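Local coordinates for protein spectinomycin 9-adenylyltransferase (Enterococcus faecalis, PDB 6SXJ) that transfers an adenylyl group from ATP to spectinomycin, giving 9-O-adenylylspectinomycin and diphosphate and so conferring bacterial resistance to this antibiotic but not to streptomycin, at residues N25-T30 and F49-S54; V96-P101 and D156-D161. All blocks are in the same frame, centred on the assembly; numbering follows the deposited sequence.

Contact 1: residues N25-T30 and F49-S54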
loop_
_atom_site.group_PDB
_atom_site.type_symbol
_atom_site.label_atom_id
_atom_site.label_comp_id
_atom_site.label_asym_id
_atom_site.label_seq_id
_atom_site.Cartn_x
_atom_site.Cartn_y
_atom_site.Cartn_z
ATOM N N ASN A 25 21.181 -3.947 -15.067
ATOM C CA ASN A 25 20.430 -3.658 -16.284
ATOM C C ASN A 25 19.049 -4.301 -16.313
ATOM O O ASN A 25 18.314 -4.103 -17.289
ATOM C CB ASN A 25 21.219 -4.116 -17.512
ATOM C CG ASN A 25 22.351 -3.172 -17.864
ATOM O OD1 ASN A 25 23.519 -3.556 -17.839
ATOM N ND2 ASN A 25 22.010 -1.928 -18.190
ATOM N N ASN A 26 18.674 -5.066 -15.289
ATOM C CA ASN A 26 17.314 -5.581 -15.212
ATOM C C ASN A 26 16.310 -4.519 -14.785
ATOM O O ASN A 26 15.103 -4.760 -14.888
ATOM C CB ASN A 26 17.254 -6.760 -14.238
ATOM C CG ASN A 26 15.960 -7.545 -14.349
ATOM O OD1 ASN A 26 15.303 -7.542 -15.391
ATOM N ND2 ASN A 26 15.585 -8.218 -13.268
ATOM N N LEU A 27 16.777 -3.353 -14.334
ATOM C CA LEU A 27 15.912 -2.321 -13.778
ATOM C C LEU A 27 15.425 -1.407 -14.893
ATOM O O LEU A 27 16.231 -0.739 -15.549
ATOM C CB LEU A 27 16.655 -1.514 -12.713
ATOM C CG LEU A 27 15.941 -0.294 -12.129
ATOM C CD1 LEU A 27 14.681 -0.760 -11.384
ATOM C CD2 LEU A 27 16.855 0.512 -11.204
ATOM N N ILE A 28 14.111 -1.368 -15.097
ATOM C CA ILE A 28 13.521 -0.497 -16.108
ATOM C C ILE A 28 13.181 0.873 -15.536
ATOM O O ILE A 28 13.450 1.906 -16.155
ATOM C CB ILE A 28 12.274 -1.167 -16.720
ATOM C CG1 ILE A 28 12.654 -2.484 -17.390
ATOM C CG2 ILE A 28 11.617 -0.230 -17.722
ATOM C CD1 ILE A 28 11.487 -3.199 -18.016
ATOM N N GLY A 29 12.570 0.917 -14.359
ATOM C CA GLY A 29 12.149 2.184 -13.802
ATOM C C GLY A 29 11.931 2.077 -12.308
ATOM O O GLY A 29 11.570 1.016 -11.793
ATOM N N THR A 30 12.138 3.200 -11.630
ATOM C CA THR A 30 11.868 3.324 -10.201
ATOM C C THR A 30 10.900 4.482 -10.017
ATOM O O THR A 30 11.218 5.621 -10.370
ATOM C CB THR A 30 13.153 3.557 -9.404
ATOM O OG1 THR A 30 14.171 2.650 -9.842
ATOM C CG2 THR A 30 12.897 3.329 -7.931
ATOM N N PHE A 49 7.292 2.684 -3.121
ATOM C CA PHE A 49 8.035 2.542 -4.363
ATOM C C PHE A 49 7.424 1.447 -5.223
ATOM O O PHE A 49 7.150 0.343 -4.734
ATOM C CB PHE A 49 9.503 2.210 -4.093
ATOM C CG PHE A 49 10.247 3.279 -3.367
ATOM C CD1 PHE A 49 10.326 3.275 -1.985
ATOM C CD2 PHE A 49 10.901 4.273 -4.066
ATOM C CE1 PHE A 49 11.034 4.235 -1.319
ATOM C CE2 PHE A 49 11.593 5.246 -3.405
ATOM C CZ PHE A 49 11.660 5.236 -2.026
ATOM N N LEU A 50 7.239 1.748 -6.507
ATOM C CA LEU A 50 6.942 0.752 -7.526
ATOM C C LEU A 50 8.150 0.636 -8.444
ATOM O O LEU A 50 8.638 1.650 -8.967
ATOM C CB LEU A 50 5.699 1.122 -8.335
ATOM C CG LEU A 50 5.215 0.071 -9.334
ATOM C CD1 LEU A 50 4.639 -1.113 -8.604
ATOM C CD2 LEU A 50 4.184 0.679 -10.254
ATOM N N VAL A 51 8.642 -0.587 -8.616
ATOM C CA VAL A 51 9.832 -0.864 -9.411
ATOM C C VAL A 51 9.459 -1.846 -10.510
ATOM O O VAL A 51 8.746 -2.828 -10.267
ATOM C CB VAL A 51 10.972 -1.425 -8.538
ATOM C CG1 VAL A 51 12.178 -1.794 -9.396
ATOM C CG2 VAL A 51 11.360 -0.434 -7.460
ATOM N N VAL A 52 9.941 -1.587 -11.719
ATOM C CA VAL A 52 9.635 -2.409 -12.881
ATOM C C VAL A 52 10.933 -2.980 -13.427
ATOM O O VAL A 52 11.916 -2.249 -13.601
ATOM C CB VAL A 52 8.894 -1.613 -13.968
ATOM C CG1 VAL A 52 8.560 -2.520 -15.148
ATOM C CG2 VAL A 52 7.631 -0.991 -13.397
ATOM N N VAL A 53 10.918 -4.279 -13.726
ATOM C CA VAL A 53 12.084 -5.019 -14.181
ATOM C C VAL A 53 11.709 -5.770 -15.453
ATOM O O VAL A 53 10.541 -5.873 -15.824
ATOM C CB VAL A 53 12.604 -5.997 -13.109
ATOM C CG1 VAL A 53 13.152 -5.229 -11.919
ATOM C CG2 VAL A 53 11.497 -6.956 -12.680
ATOM N N SER A 54 12.731 -6.295 -16.124
ATOM C CA SER A 54 12.526 -7.020 -17.370
ATOM C C SER A 54 12.292 -8.509 -17.144
ATOM O O SER A 54 11.391 -9.087 -17.759
ATOM C CB SER A 54 13.734 -6.823 -18.290
ATOM O OG SER A 54 13.630 -5.609 -19.014
#
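Ile28 and Gly29 both send their backbone N-H to the carbonyl of Val52, and this sharing defines a classic beta bulge. The bond from Ile28 N to Val52 O measures 2.8 Å, whereas that from Gly29 N is weak. Beyond the bulge the antiparallel ladder resumes: Val52 N donates to Gly29 O at 3.1 Å, nearly straight at 169°, and Thr30 and Val51 follow as a non-hydrogen-bonded pair. Leu27 and Val53 form the matching pair on the other side, one residue out of step, and the strand segments run nearly antiparallel.

Asn26 closes the end of the ladder with two further hydrogen bonds. It grips Ser54 N by its backbone O, in the carbonyl plane, and by its side-chain OD1 at 3.0 Å. The latter bond is bent and meets OD1 from 45° above the amide plane. With CG anti to the backbone N (chi1 -167°), the Asn26 amide reaches across to this turn, where OD1 also accepts from Glu55 N; ND2 meanwhile lies against Val53 CB.

Apolar contacts gather on the face that carries Leu27, Thr30 and Val51. The Leu27 side chain crosses that of Val51 at about a right angle, its CD1 pressing on Val51 CG1 at a tight 3.4 Å, while Thr30 CG2 runs alongside Val51 CG2, 4.1 Å away. At the bulge Ile28 turns toward the other strand; its CD1 reaches Val52 CG1 at 4.2 Å and also comes within 3.4 Å of Ser54 OG.

These are neighbouring strands, 27-33 and 47-53, of the mixed sheet in the nucleotidyltransferase domain. Leu27, Thr30, Phe49 and Val51 pack under helix 8-23, strand 85-91 flanks 47-53, and Thr30 bonds through its backbone to the 142-144 strand and Tyr145.

Contact 2: residues V96-P101 and D156-D161; sequences VPWNHP and DIPFSD
Trp98 lays one face of its indole against Ile157 while its edge turns to Asp161. Ile157 CG1 stands 4.2 Å from the centroid of the six-membered ring and only 2° off its normal, a CH-pi contact. The CG2 branch, anti to the backbone N, rests nearer the rim of that face, 3.4 Å from Trp98 CZ2. At the pyrrole end Pro158 CD comes in obliquely, 3.4 Å from Trp98 CD1.

Trp98 NE1 donates to Asp161 OD1 at 2.8 Å. The acceptor is close to the indole plane, yet the N-H...O angle is only 136° and the carboxylate is met from above its own plane, the two planes being 53° apart. The other oxygen, Asp161 OD2, sits 3.4 Å from His100 CB and forms a salt bridge with Arg164. Over the centre of one imidazole face stands Asp161 O, 3.9 Å above the ring, while His100 ND1 is hydrogen-bonded to Thr131 OG1.

Thus the loop between strands 85-91 and 103-108 meets the N-terminal end of helix 159-173, where Pro158 is the N-cap residue; helix 130-139 packs against Trp98 and Ile157 through Leu134.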
loop_
_atom_site.group_PDB
_atom_site.type_symbol
_atom_site.label_atom_id
_atom_site.label_comp_id
_atom_site.label_asym_id
_atom_site.label_seq_id
_atom_site.Cartn_x
_atom_site.Cartn_y
_atom_site.Cartn_z
ATOM N N VAL A 96 0.982 -8.056 -19.345
ATOM C CA VAL A 96 0.315 -8.086 -20.642
ATOM C C VAL A 96 0.096 -9.549 -21.015
ATOM O O VAL A 96 1.015 -10.351 -20.910
ATOM C CB VAL A 96 1.141 -7.388 -21.738
ATOM C CG1 VAL A 96 1.342 -5.910 -21.413
ATOM C CG2 VAL A 96 2.485 -8.089 -21.935
ATOM N N PRO A 97 -1.123 -9.938 -21.444
ATOM C CA PRO A 97 -2.338 -9.108 -21.433
ATOM C C PRO A 97 -2.787 -8.860 -19.994
ATOM O O PRO A 97 -2.536 -9.709 -19.135
ATOM C CB PRO A 97 -3.358 -9.946 -22.213
ATOM C CG PRO A 97 -2.873 -11.357 -22.091
ATOM C CD PRO A 97 -1.372 -11.295 -21.970
ATOM N N TRP A 98 -3.418 -7.722 -19.721
ATOM C CA TRP A 98 -3.803 -7.424 -18.348
ATOM C C TRP A 98 -4.714 -8.520 -17.806
ATOM O O TRP A 98 -5.630 -8.986 -18.490
ATOM C CB TRP A 98 -4.510 -6.075 -18.255
ATOM C CG TRP A 98 -5.072 -5.840 -16.883
ATOM C CD1 TRP A 98 -6.387 -5.841 -16.524
ATOM C CD2 TRP A 98 -4.330 -5.601 -15.682
ATOM N NE1 TRP A 98 -6.512 -5.605 -15.178
ATOM C CE2 TRP A 98 -5.260 -5.461 -14.635
ATOM C CE3 TRP A 98 -2.966 -5.494 -15.388
ATOM C CZ2 TRP A 98 -4.874 -5.199 -13.319
ATOM C CZ3 TRP A 98 -2.585 -5.241 -14.080
ATOM C CH2 TRP A 98 -3.537 -5.098 -13.063
ATOM N N ASN A 99 -4.452 -8.939 -16.570
ATOM C CA ASN A 99 -5.257 -9.979 -15.934
ATOM C C ASN A 99 -5.338 -9.698 -14.444
ATOM O O ASN A 99 -4.304 -9.596 -13.776
ATOM C CB ASN A 99 -4.662 -11.368 -16.178
ATOM C CG ASN A 99 -5.377 -12.454 -15.389
ATOM O OD1 ASN A 99 -5.002 -12.769 -14.258
ATOM N ND2 ASN A 99 -6.417 -13.026 -15.984
ATOM N N HIS A 100 -6.553 -9.583 -13.929
ATOM C CA HIS A 100 -6.741 -9.448 -12.490
ATOM C C HIS A 100 -7.000 -10.819 -11.871
ATOM O O HIS A 100 -7.861 -11.561 -12.365
ATOM C CB HIS A 100 -7.902 -8.520 -12.183
ATOM C CG HIS A 100 -8.216 -8.418 -10.725
ATOM N ND1 HIS A 100 -7.461 -7.664 -9.852
ATOM C CD2 HIS A 100 -9.194 -8.986 -9.983
ATOM C CE1 HIS A 100 -7.965 -7.768 -8.637
ATOM N NE2 HIS A 100 -9.019 -8.563 -8.689
ATOM N N PRO A 101 -6.288 -11.198 -10.795
ATOM C CA PRO A 101 -5.262 -10.422 -10.081
ATOM C C PRO A 101 -3.889 -10.488 -10.751
ATOM O O PRO A 101 -3.573 -11.496 -11.376
ATOM C CB PRO A 101 -5.232 -11.080 -8.700
ATOM C CG PRO A 101 -5.591 -12.507 -8.963
ATOM C CD PRO A 101 -6.472 -12.537 -10.207
ATOM N N ASP A 156 -3.623 -0.429 -20.161
ATOM C CA ASP A 156 -4.820 0.152 -19.573
ATOM C C ASP A 156 -5.412 -0.844 -18.586
ATOM O O ASP A 156 -5.531 -2.035 -18.888
ATOM C CB ASP A 156 -5.831 0.508 -20.661
ATOM C CG ASP A 156 -5.300 1.554 -21.629
ATOM O OD1 ASP A 156 -4.192 2.093 -21.388
ATOM O OD2 ASP A 156 -5.990 1.841 -22.631
ATOM N N ILE A 157 -5.739 -0.375 -17.392
ATOM C CA ILE A 157 -6.296 -1.238 -16.354
ATOM C C ILE A 157 -7.777 -0.882 -16.207
ATOM O O ILE A 157 -8.098 0.238 -15.783
ATOM C CB ILE A 157 -5.552 -1.093 -15.025
ATOM C CG1 ILE A 157 -4.050 -1.277 -15.237
ATOM C CG2 ILE A 157 -6.070 -2.124 -14.022
ATOM C CD1 ILE A 157 -3.219 -1.025 -13.991
ATOM N N PRO A 158 -8.698 -1.781 -16.543
ATOM C CA PRO A 158 -10.124 -1.449 -16.419
ATOM C C PRO A 158 -10.478 -1.149 -14.972
ATOM O O PRO A 158 -10.098 -1.884 -14.056
ATOM C CB PRO A 158 -10.831 -2.712 -16.926
ATOM C CG PRO A 158 -9.853 -3.819 -16.673
ATOM C CD PRO A 158 -8.488 -3.202 -16.883
ATOM N N PHE A 159 -11.204 -0.052 -14.765
ATOM C CA PHE A 159 -11.653 0.262 -13.418
ATOM C C PHE A 159 -12.546 -0.833 -12.852
ATOM O O PHE A 159 -12.655 -0.961 -11.627
ATOM C CB PHE A 159 -12.393 1.589 -13.403
ATOM C CG PHE A 159 -12.836 2.009 -12.040
ATOM C CD1 PHE A 159 -14.135 1.794 -11.627
ATOM C CD2 PHE A 159 -11.951 2.621 -11.168
ATOM C CE1 PHE A 159 -14.549 2.185 -10.372
ATOM C CE2 PHE A 159 -12.360 3.015 -9.910
ATOM C CZ PHE A 159 -13.660 2.797 -9.511
ATOM N N SER A 160 -13.190 -1.622 -13.712
ATOM C CA SER A 160 -13.980 -2.743 -13.223
ATOM C C SER A 160 -13.113 -3.705 -12.420
ATOM O O SER A 160 -13.551 -4.240 -11.394
ATOM C CB SER A 160 -14.648 -3.462 -14.397
ATOM O OG SER A 160 -13.719 -4.246 -15.124
ATOM N N ASP A 161 -11.874 -3.932 -12.867
ATOM C CA ASP A 161 -10.963 -4.780 -12.108
ATOM C C ASP A 161 -10.583 -4.131 -10.785
ATOM O O ASP A 161 -10.356 -4.832 -9.794
ATOM C CB ASP A 161 -9.707 -5.082 -12.923
ATOM C CG ASP A 161 -9.910 -6.208 -13.905
ATOM O OD1 ASP A 161 -9.275 -6.178 -14.977
ATOM O OD2 ASP A 161 -10.699 -7.126 -13.607
#

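In the fold
Contact 1 is buried within the sheet of the nucleotidyltransferase domain, whereas contact 2 is only partly buried and bridges that domain to the region of the aminoglycoside adenylyltransferase C-terminal family. No helix or strand is common to both; the centres of contacts 1 and 2 lie about 20 Å apart, and the nearest atoms of contacts 1 and 2 about 8 Å apart. The chemistry follows the setting. Between 25-30 and 49-54, backbone bonds, with one from the Asn26 side chain, set the alignment, and mostly aliphatic side chains fill in around them, burying 462 Å². Between 96-101 and 156-161 no backbone bond crosses: a single indole-carboxylate bond and packing on aromatic faces join loop to helix start, over 273 Å².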